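Local coordinates for protein nitrilotriacetate monooxygenase (Burkholderia pseudomallei, PDB 3SDO) that probably acts as an FMN-dependent monooxygenase that uses molecular oxygen to oxidise its organic substrate, at residues F41-D44 and R45-A49; T401-G404 and L405-V409; A70-F73 and L74-E78; R111-A114 and S115-L118. One frame throughout, in Å; residues are numbered along the deposited sequence.

Interaction 1 of 4, residues F41-D44 and R45-A49; sequences FYVD and RARRA
Two side-chain conformations bring Asp44 and Arg45 together: the aspartate sets its CG beside its own carbonyl carbon (chi1 174°), and the arginine folds back on itself at chi2 (-69°) and again at chi3. These bends lay the guanidinium alongside the carboxylate, both pointing the same way and their planes nearly coplanar, 10° apart. The grip is side-on and converges on a single oxygen. Arg45 NE lies 2.8 Å from Asp44 OD2, and Arg45 NH1 reaches the same Asp44 OD2 at 2.8 Å; both bonds are bent, as expected when two donors share one acceptor. The fold of the chain also presses its aliphatic part on Phe41. Arg45 CG sits over one face of that ring, 3.9 Å from the Phe41 centroid, as a CH-pi contact, and Arg45 CG is 3.7 Å from Phe41 CZ. Elsewhere on the helix, the extended Arg47 runs beside Val43, four residues earlier, whose CG1 lies over a guanidinium face, 3.6 Å from Arg47 CZ; Arg47 NE itself bonds the carbonyl of Leu89. Regular helical bonds underlie all this, such as Ala46 N to Tyr42 O at 2.8 Å. The segment belongs to helix 39-51 of the luciferase-like barrel, and Arg45 and Arg48 face helix 401-418. There Arg45 NH2 meets Asp406, while Arg48 pairs with Asp406 and Asp410. With Asp44 gripping NE and NH1 and Asp406 paired with NH2, the buried Arg45 guanidinium is held by carboxylates from two helices, which would probably favour its positive charge and limit its rotation.

Interaction 2 of 4, residues T401-G404 and L405-V409; sequences TGFG and LDDFV
Phe403 and Asp407 meet on the partly exposed side of this helical turn, whereas the glycines and Leu405 form its close-packed side. On the packed side, backbone bonds fix the turn: Asp406 N to Gly402 O at 3.2 Å is the straightest, and Phe408 N to Gly404 O follows at 3.1 Å. Leu405 approaches the Thr401 carbonyl with carbon, its CB lying 3.3 Å from Thr401 O. Beyond CB the leucine continues towards Arg45, Arg48 and Ile54, and Phe408 turns away to pack edge-to-face with Phe12, so this side is shut in by other elements. On the partly exposed side the meeting across the turn is one rim-to-oxygen approach. Phe403 carries its ring between the backbone N and the carbonyl carbon (chi1 83°), the crowded position, and this choice puts the ring rim beside the carboxylate. Asp407 OD2 lies in the ring plane, 3.4 Å from Phe403 CD1, with ring and carboxylate planes 62° apart; the oxygen thus faces the electron-poor rim and not the pi cloud. The same OD2 has Lys287 as its salt-bridge partner, and the ring also touches Lys287 and Val291 of helix 281-292. The arrangement is that of the opening turns of an outer helix following strand 393-396 in the TIM-barrel fold of luciferase-like monooxygenases.

Interaction 3 of 4, residues A70-F73 and L74-E78; sequences APHF and LNRFE
Aromatic contacts with Arg76 dominate, and both His72 and Phe73 take part. The guanidinium stands almost upright on the Phe73 ring, the two planes 82° apart, with NH2 above the ring centre and Arg76 CZ 4.9 Å from the Phe73 centroid: a cation-pi contact made through one nitrogen and not by stacking. His72 meets the guanidinium differently, pushing the edge of its imidazole against a face, so that His72 CD2 lies 3.4 Å from Arg76 CZ. Nearer the backbone, Arg76 CB sits over one face of the His72 ring, offset toward its rim and 4.2 Å from its centroid, in a CH-pi contact. Arg76 gets there with CG between the backbone N and the carbonyl carbon (chi1 58°) and a bend at chi3. The setting is the short helix 71-74 and the loop beyond it, following strand 56-59 of the luciferase-like barrel; Arg76 lies close to Asp61, a predicted FMN ligand, with which it forms a long, weak ion pair. Hydrogen bonds hold the turn itself: Leu74 N donates to Ala70 O at 3.0 Å, and Asn75 ND2 folds back to Leu74 O at 3.0 Å. Asn75 OD1 accepts from the backbone of Arg207 of the second subunit. Water completes the set. One molecule donates to both Pro71 O and Asn75 O, and another joins His72 NE2, at 2.9 Å, to Arg76 NH1, while His72 ND1 is held by Ser36.

Interaction 4 of 4, residues R111-A114 and S115-L118; sequences RQFA and SLDL
Leu116 leans on Phe113, and its side chain can be followed outward from the helix. Its CB lies 3.7 Å from Gln112 O, one turn back, in ordinary helical packing. CG is set beside the carbonyl carbon (chi1 170°), and from there the two methyls diverge. CD2 swings towards the aromatic ring and comes 4.3 Å from Phe113 CD1, an approach loose enough to be plain van der Waals contact, while the other methyl of the leucine turns off, away from the ring. The leucine side chain also packs against Leu83 and Ser84 of helix 79-88. Phe113 carries the contact inward by stacking with Trp126. This helix, 106-119, is the crossover of a beta-alpha-beta unit between strands 94-100 and 124-129 of the parallel barrel sheet, and Phe113 is about 7 Å from the predicted FMN ligand Thr98 between side chains. The helix backbone is regular: Leu116 N reaches Gln112 O at 3.1 Å almost straight, and Asp117 N reaches Phe113 O at 2.9 Å. Ser115 is turned toward the second subunit. Its CB rests 3.2 Å from Arg111 O, and its OG hydrogen-bonds Ser81 and Glu78 N of the second subunit. Arg111 forms a salt bridge with Asp61 of that subunit, and Gln112 pairs with Gln112 of the second subunit.

From the N terminus the order is interaction 1, interaction 3, interaction 4 and, far downstream, interaction 2. Each joins two adjoining segments, so none closes a long loop, and they run in series without nesting or crossing. Interactions 1 and 2 nevertheless touch: Arg45 and Arg48 reach residues 401-409, tying an early barrel helix to one near the end of the chain. Interaction 1 also meets interaction 3 where Tyr42 packs on His72 and Phe77. Interactions 3 and 4 do not touch within one chain; instead Phe77 and Glu78 face Gln112 and Ser115 of the second subunit, so these two meet across the dimer.

Interaction 1 of 4, residues F41-D44 and R45-A49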
loop_
_atom_site.group_PDB
_atom_site.type_symbol
_atom_site.label_atom_id
_atom_site.label_comp_id
_atom_site.label_asym_id
_atom_site.label_seq_id
_atom_site.Cartn_x
_atom_site.Cartn_y
_atom_site.Cartn_z
ATOM N N PHE A 41 -7.392 4.459 14.588
ATOM C CA PHE A 41 -6.528 5.516 15.137
ATOM C C PHE A 41 -5.910 6.388 14.059
ATOM O O PHE A 41 -5.956 7.635 14.174
ATOM C CB PHE A 41 -5.441 4.910 16.005
ATOM C CG PHE A 41 -4.477 5.923 16.569
ATOM C CD1 PHE A 41 -4.847 6.723 17.632
ATOM C CD2 PHE A 41 -3.217 6.071 16.023
ATOM C CE1 PHE A 41 -3.949 7.651 18.174
ATOM C CE2 PHE A 41 -2.316 6.984 16.570
ATOM C CZ PHE A 41 -2.688 7.772 17.631
ATOM N N TYR A 42 -5.339 5.779 13.010
ATOM C CA TYR A 42 -4.826 6.564 11.887
ATOM C C TYR A 42 -5.917 7.436 11.215
ATOM O O TYR A 42 -5.642 8.576 10.861
ATOM C CB TYR A 42 -4.140 5.701 10.820
ATOM C CG TYR A 42 -2.801 5.122 11.230
ATOM C CD1 TYR A 42 -2.744 3.944 11.966
ATOM C CD2 TYR A 42 -1.612 5.713 10.861
ATOM C CE1 TYR A 42 -1.554 3.390 12.342
ATOM C CE2 TYR A 42 -0.391 5.157 11.242
ATOM C CZ TYR A 42 -0.377 3.985 11.954
ATOM O OH TYR A 42 0.812 3.418 12.335
ATOM N N VAL A 43 -7.140 6.914 11.086
ATOM C CA VAL A 43 -8.244 7.681 10.520
ATOM C C VAL A 43 -8.575 8.907 11.391
ATOM O O VAL A 43 -8.741 10.013 10.895
ATOM C CB VAL A 43 -9.532 6.843 10.335
ATOM C CG1 VAL A 43 -10.673 7.756 9.806
ATOM C CG2 VAL A 43 -9.301 5.645 9.375
ATOM N N ASP A 44 -8.667 8.692 12.686
ATOM C CA ASP A 44 -8.934 9.775 13.624
ATOM C C ASP A 44 -7.874 10.884 13.554
ATOM O O ASP A 44 -8.215 12.071 13.422
ATOM C CB ASP A 44 -9.038 9.212 15.034
ATOM C CG ASP A 44 -9.166 10.288 16.086
ATOM O OD1 ASP A 44 -10.293 10.551 16.507
ATOM O OD2 ASP A 44 -8.151 10.881 16.477
ATOM N N ARG A 45 -6.601 10.490 13.569
ATOM C CA ARG A 45 -5.504 11.441 13.470
ATOM C C ARG A 45 -5.438 12.133 12.103
ATOM O O ARG A 45 -5.226 13.339 12.039
ATOM C CB ARG A 45 -4.187 10.776 13.805
ATOM C CG ARG A 45 -4.114 10.172 15.210
ATOM C CD ARG A 45 -4.103 11.198 16.297
ATOM N NE ARG A 45 -5.439 11.689 16.640
ATOM C CZ ARG A 45 -5.691 12.686 17.479
ATOM N NH1 ARG A 45 -6.954 13.045 17.718
ATOM N NH2 ARG A 45 -4.700 13.316 18.097
ATOM N N ALA A 46 -5.631 11.394 11.013
ATOM C CA ALA A 46 -5.650 12.017 9.685
ATOM C C ALA A 46 -6.778 13.043 9.581
ATOM O O ALA A 46 -6.568 14.137 9.050
ATOM C CB ALA A 46 -5.752 10.955 8.552
ATOM N N ARG A 47 -7.954 12.705 10.119
ATOM C CA ARG A 47 -9.110 13.625 10.088
ATOM C C ARG A 47 -8.910 14.849 10.964
ATOM O O ARG A 47 -9.252 15.952 10.581
ATOM C CB ARG A 47 -10.398 12.899 10.476
ATOM C CG ARG A 47 -10.879 11.981 9.361
ATOM C CD ARG A 47 -12.077 11.198 9.794
ATOM N NE ARG A 47 -12.728 10.507 8.681
ATOM C CZ ARG A 47 -13.671 9.590 8.843
ATOM N NH1 ARG A 47 -14.048 9.218 10.077
ATOM N NH2 ARG A 47 -14.257 9.053 7.784
ATOM N N ARG A 48 -8.310 14.638 12.124
ATOM C CA ARG A 48 -7.955 15.723 13.038
ATOM C C ARG A 48 -7.043 16.720 12.336
ATOM O O ARG A 48 -7.270 17.934 12.392
ATOM C CB ARG A 48 -7.252 15.141 14.266
ATOM C CG ARG A 48 -7.174 16.058 15.464
ATOM C CD ARG A 48 -8.519 16.185 16.134
ATOM N NE ARG A 48 -8.411 16.653 17.509
ATOM C CZ ARG A 48 -8.445 17.925 17.896
ATOM N NH1 ARG A 48 -8.599 18.915 17.028
ATOM N NH2 ARG A 48 -8.361 18.200 19.178
ATOM N N ALA A 49 -6.009 16.213 11.673
ATOM C CA ALA A 49 -5.094 17.069 10.927
ATOM C C ALA A 49 -5.793 17.773 9.751
ATOM O O ALA A 49 -5.634 18.979 9.559
ATOM C CB ALA A 49 -3.872 16.260 10.436
#

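Interaction 2 of 4, residues T401-G404 and L405-V409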
loop_
_atom_site.group_PDB
_atom_site.type_symbol
_atom_site.label_atom_id
_atom_site.label_comp_id
_atom_site.label_asym_id
_atom_site.label_seq_id
_atom_site.Cartn_x
_atom_site.Cartn_y
_atom_site.Cartn_z
ATOM N N THR A 401 1.286 11.078 19.335
ATOM C CA THR A 401 0.367 11.505 18.277
ATOM C C THR A 401 -1.020 11.936 18.815
ATOM O O THR A 401 -1.729 12.717 18.171
ATOM C CB THR A 401 0.166 10.376 17.238
ATOM O OG1 THR A 401 1.430 9.749 16.927
ATOM C CG2 THR A 401 -0.463 10.923 15.967
ATOM N N GLY A 402 -1.395 11.407 19.976
ATOM C CA GLY A 402 -2.631 11.792 20.673
ATOM C C GLY A 402 -2.613 13.237 21.140
ATOM O O GLY A 402 -2.992 14.143 20.399
ATOM N N PHE A 403 -2.177 13.479 22.368
ATOM C CA PHE A 403 -2.226 14.844 22.911
ATOM C C PHE A 403 -1.349 15.800 22.133
ATOM O O PHE A 403 -1.672 16.972 22.034
ATOM C CB PHE A 403 -1.884 14.891 24.401
ATOM C CG PHE A 403 -0.417 14.915 24.695
ATOM C CD1 PHE A 403 0.273 16.107 24.707
ATOM C CD2 PHE A 403 0.267 13.746 24.966
ATOM C CE1 PHE A 403 1.621 16.139 24.996
ATOM C CE2 PHE A 403 1.617 13.769 25.249
ATOM C CZ PHE A 403 2.300 14.967 25.264
ATOM N N GLY A 404 -0.253 15.309 21.559
ATOM C CA GLY A 404 0.624 16.166 20.761
ATOM C C GLY A 404 -0.085 16.885 19.624
ATOM O O GLY A 404 0.042 18.113 19.462
ATOM N N LEU A 405 -0.807 16.128 18.799
ATOM C CA LEU A 405 -1.518 16.742 17.692
ATOM C C LEU A 405 -2.697 17.589 18.173
ATOM O O LEU A 405 -2.937 18.672 17.637
ATOM C CB LEU A 405 -2.013 15.680 16.711
ATOM C CG LEU A 405 -2.691 16.154 15.422
ATOM C CD1 LEU A 405 -1.737 16.947 14.534
ATOM C CD2 LEU A 405 -3.203 14.916 14.670
ATOM N N ASP A 406 -3.455 17.091 19.153
ATOM C CA ASP A 406 -4.577 17.850 19.700
ATOM C C ASP A 406 -4.106 19.235 20.161
ATOM O O ASP A 406 -4.708 20.249 19.804
ATOM C CB ASP A 406 -5.216 17.141 20.891
ATOM C CG ASP A 406 -5.912 15.845 20.511
ATOM O OD1 ASP A 406 -6.052 15.539 19.312
ATOM O OD2 ASP A 406 -6.334 15.134 21.423
ATOM N N ASP A 407 -3.042 19.269 20.967
ATOM C CA ASP A 407 -2.500 20.548 21.463
ATOM C C ASP A 407 -2.101 21.453 20.324
ATOM O O ASP A 407 -2.360 22.675 20.348
ATOM C CB ASP A 407 -1.260 20.345 22.330
ATOM C CG ASP A 407 -1.572 19.775 23.709
ATOM O OD1 ASP A 407 -2.756 19.650 24.072
ATOM O OD2 ASP A 407 -0.600 19.416 24.419
ATOM N N PHE A 408 -1.404 20.886 19.341
ATOM C CA PHE A 408 -0.885 21.695 18.264
ATOM C C PHE A 408 -2.026 22.319 17.457
ATOM O O PHE A 408 -2.029 23.529 17.199
ATOM C CB PHE A 408 0.053 20.889 17.360
ATOM C CG PHE A 408 0.612 21.688 16.242
ATOM C CD1 PHE A 408 -0.023 21.704 15.010
ATOM C CD2 PHE A 408 1.744 22.472 16.435
ATOM C CE1 PHE A 408 0.470 22.477 13.973
ATOM C CE2 PHE A 408 2.233 23.243 15.409
ATOM C CZ PHE A 408 1.590 23.248 14.175
ATOM N N VAL A 409 -3.006 21.509 17.069
ATOM C CA VAL A 409 -4.091 22.024 16.225
ATOM C C VAL A 409 -5.032 22.949 16.988
ATOM O O VAL A 409 -5.528 23.916 16.423
ATOM C CB VAL A 409 -4.900 20.890 15.494
ATOM C CG1 VAL A 409 -3.982 20.087 14.582
ATOM C CG2 VAL A 409 -5.611 19.987 16.458
#

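Interaction 3 of 4, residues A70-F73 and L74-E78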
loop_
_atom_site.group_PDB
_atom_site.type_symbol
_atom_site.label_atom_id
_atom_site.label_comp_id
_atom_site.label_asym_id
_atom_site.label_seq_id
_atom_site.Cartn_x
_atom_site.Cartn_y
_atom_site.Cartn_z
ATOM N N ALA A 70 12.551 -0.725 17.790
ATOM C CA ALA A 70 11.605 0.048 18.584
ATOM C C ALA A 70 10.168 -0.418 18.262
ATOM O O ALA A 70 9.912 -0.968 17.176
ATOM C CB ALA A 70 11.787 1.555 18.300
ATOM N N PRO A 71 9.227 -0.240 19.213
ATOM C CA PRO A 71 7.857 -0.693 19.015
ATOM C C PRO A 71 7.259 -0.411 17.637
ATOM O O PRO A 71 6.691 -1.315 17.026
ATOM C CB PRO A 71 7.095 0.055 20.111
ATOM C CG PRO A 71 8.088 0.064 21.250
ATOM C CD PRO A 71 9.437 0.259 20.588
ATOM N N HIS A 72 7.388 0.806 17.132
ATOM C CA HIS A 72 6.740 1.140 15.848
ATOM C C HIS A 72 7.363 0.372 14.658
ATOM O O HIS A 72 6.665 0.001 13.689
ATOM C CB HIS A 72 6.743 2.651 15.560
ATOM C CG HIS A 72 5.967 3.001 14.330
ATOM N ND1 HIS A 72 4.592 3.047 14.321
ATOM C CD2 HIS A 72 6.363 3.251 13.056
ATOM C CE1 HIS A 72 4.173 3.326 13.097
ATOM N NE2 HIS A 72 5.225 3.454 12.311
ATOM N N PHE A 73 8.658 0.110 14.754
ATOM C CA PHE A 73 9.367 -0.666 13.747
ATOM C C PHE A 73 9.059 -2.174 13.830
ATOM O O PHE A 73 9.219 -2.894 12.839
ATOM C CB PHE A 73 10.863 -0.422 13.860
ATOM C CG PHE A 73 11.313 0.931 13.361
ATOM C CD1 PHE A 73 10.990 2.099 14.052
ATOM C CD2 PHE A 73 12.111 1.029 12.219
ATOM C CE1 PHE A 73 11.429 3.366 13.591
ATOM C CE2 PHE A 73 12.555 2.284 11.746
ATOM C CZ PHE A 73 12.202 3.451 12.430
ATOM N N LEU A 74 8.619 -2.654 14.997
ATOM C CA LEU A 74 8.257 -4.070 15.164
ATOM C C LEU A 74 6.941 -4.417 14.449
ATOM O O LEU A 74 6.757 -5.535 13.987
ATOM C CB LEU A 74 8.142 -4.443 16.652
ATOM C CG LEU A 74 9.447 -4.535 17.447
ATOM C CD1 LEU A 74 9.155 -4.578 18.943
ATOM C CD2 LEU A 74 10.272 -5.754 17.022
ATOM N N ASN A 75 6.039 -3.450 14.341
ATOM C CA ASN A 75 4.716 -3.692 13.759
ATOM C C ASN A 75 4.100 -2.376 13.329
ATOM O O ASN A 75 3.843 -1.488 14.152
ATOM C CB ASN A 75 3.794 -4.413 14.763
ATOM C CG ASN A 75 3.212 -5.708 14.218
ATOM O OD1 ASN A 75 2.025 -5.792 13.868
ATOM N ND2 ASN A 75 4.035 -6.735 14.172
ATOM N N ARG A 76 3.881 -2.261 12.028
ATOM C CA ARG A 76 3.345 -1.067 11.411
ATOM C C ARG A 76 2.597 -1.474 10.161
ATOM O O ARG A 76 2.795 -2.591 9.657
ATOM C CB ARG A 76 4.479 -0.090 11.040
ATOM C CG ARG A 76 5.530 -0.670 10.109
ATOM C CD ARG A 76 6.905 0.052 10.163
ATOM N NE ARG A 76 6.824 1.468 9.811
ATOM C CZ ARG A 76 7.770 2.382 10.049
ATOM N NH1 ARG A 76 7.552 3.639 9.716
ATOM N NH2 ARG A 76 8.920 2.066 10.648
ATOM N N PHE A 77 1.766 -0.554 9.652
ATOM C CA PHE A 77 1.075 -0.758 8.392
ATOM C C PHE A 77 2.056 -0.564 7.248
ATOM O O PHE A 77 3.133 0.034 7.414
ATOM C CB PHE A 77 -0.135 0.192 8.247
ATOM C CG PHE A 77 -1.320 -0.188 9.110
ATOM C CD1 PHE A 77 -2.015 -1.375 8.887
ATOM C CD2 PHE A 77 -1.739 0.632 10.133
ATOM C CE1 PHE A 77 -3.123 -1.723 9.692
ATOM C CE2 PHE A 77 -2.841 0.309 10.918
ATOM C CZ PHE A 77 -3.533 -0.879 10.704
ATOM N N GLU A 78 1.697 -1.094 6.086
ATOM C CA GLU A 78 2.446 -0.835 4.864
ATOM C C GLU A 78 1.824 0.414 4.179
ATOM O O GLU A 78 0.596 0.588 4.215
ATOM C CB GLU A 78 2.422 -2.088 3.986
ATOM C CG GLU A 78 3.122 -1.947 2.659
ATOM C CD GLU A 78 2.302 -1.211 1.629
ATOM O OE1 GLU A 78 1.047 -1.274 1.673
ATOM O OE2 GLU A 78 2.933 -0.584 0.758
HETATM O O HOH W 1 4.052 -1.608 16.875
HETATM O O HOH W 2 4.433 4.030 9.607
#

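Interaction 4 of 4, residues R111-A114 and S115-L118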
loop_
_atom_site.group_PDB
_atom_site.type_symbol
_atom_site.label_atom_id
_atom_site.label_comp_id
_atom_site.label_asym_id
_atom_site.label_seq_id
_atom_site.Cartn_x
_atom_site.Cartn_y
_atom_site.Cartn_z
ATOM N N ARG A 111 2.824 2.241 -10.713
ATOM C CA ARG A 111 1.419 1.819 -10.703
ATOM C C ARG A 111 0.765 2.040 -9.359
ATOM O O ARG A 111 -0.359 2.524 -9.298
ATOM C CB ARG A 111 1.265 0.327 -11.047
ATOM C CG ARG A 111 1.536 -0.068 -12.495
ATOM C CD ARG A 111 1.127 -1.508 -12.733
ATOM N NE ARG A 111 -0.323 -1.686 -12.688
ATOM C CZ ARG A 111 -0.952 -2.792 -12.297
ATOM N NH1 ARG A 111 -0.283 -3.849 -11.855
ATOM N NH2 ARG A 111 -2.274 -2.824 -12.321
ATOM N N GLN A 112 1.457 1.691 -8.281
ATOM C CA GLN A 112 0.839 1.739 -6.970
ATOM C C GLN A 112 0.629 3.170 -6.544
ATOM O O GLN A 112 -0.471 3.513 -6.110
ATOM C CB GLN A 112 1.621 0.920 -5.924
ATOM C CG GLN A 112 1.559 -0.571 -6.190
ATOM C CD GLN A 112 2.099 -1.412 -5.053
ATOM O OE1 GLN A 112 3.083 -1.057 -4.416
ATOM N NE2 GLN A 112 1.448 -2.541 -4.792
ATOM N N PHE A 113 1.636 4.025 -6.719
ATOM C CA PHE A 113 1.454 5.462 -6.467
ATOM C C PHE A 113 0.474 6.167 -7.435
ATOM O O PHE A 113 -0.294 7.027 -6.991
ATOM C CB PHE A 113 2.798 6.215 -6.402
ATOM C CG PHE A 113 3.485 6.085 -5.084
ATOM C CD1 PHE A 113 3.021 6.777 -3.969
ATOM C CD2 PHE A 113 4.573 5.256 -4.931
ATOM C CE1 PHE A 113 3.656 6.661 -2.752
ATOM C CE2 PHE A 113 5.187 5.136 -3.692
ATOM C CZ PHE A 113 4.698 5.846 -2.604
ATOM N N ALA A 114 0.482 5.807 -8.723
ATOM C CA ALA A 114 -0.498 6.381 -9.693
ATOM C C ALA A 114 -1.951 6.012 -9.344
ATOM O O ALA A 114 -2.865 6.821 -9.517
ATOM C CB ALA A 114 -0.185 5.957 -11.111
ATOM N N SER A 115 -2.135 4.811 -8.809
ATOM C CA SER A 115 -3.456 4.313 -8.451
ATOM C C SER A 115 -3.941 5.023 -7.187
ATOM O O SER A 115 -5.087 5.473 -7.124
ATOM C CB SER A 115 -3.423 2.776 -8.325
ATOM O OG SER A 115 -4.675 2.196 -7.999
ATOM N N LEU A 116 -3.074 5.141 -6.185
ATOM C CA LEU A 116 -3.392 5.968 -5.014
ATOM C C LEU A 116 -3.753 7.398 -5.437
ATOM O O LEU A 116 -4.751 7.967 -4.964
ATOM C CB LEU A 116 -2.221 5.967 -4.014
ATOM C CG LEU A 116 -2.244 6.953 -2.839
ATOM C CD1 LEU A 116 -3.410 6.593 -1.869
ATOM C CD2 LEU A 116 -0.869 6.986 -2.118
ATOM N N ASP A 117 -2.978 7.959 -6.355
ATOM C CA ASP A 117 -3.199 9.328 -6.834
ATOM C C ASP A 117 -4.537 9.464 -7.528
ATOM O O ASP A 117 -5.230 10.471 -7.321
ATOM C CB ASP A 117 -2.068 9.776 -7.787
ATOM C CG ASP A 117 -1.748 11.287 -7.710
ATOM O OD1 ASP A 117 -2.067 11.964 -6.717
ATOM O OD2 ASP A 117 -1.134 11.778 -8.670
ATOM N N LEU A 118 -4.916 8.472 -8.355
ATOM C CA LEU A 118 -6.182 8.547 -9.081
ATOM C C LEU A 118 -7.385 8.347 -8.128
ATOM O O LEU A 118 -8.373 9.068 -8.190
ATOM C CB LEU A 118 -6.209 7.527 -10.201
ATOM C CG LEU A 118 -7.204 7.765 -11.324
ATOM C CD1 LEU A 118 -6.862 9.053 -12.107
ATOM C CD2 LEU A 118 -7.229 6.557 -12.264
#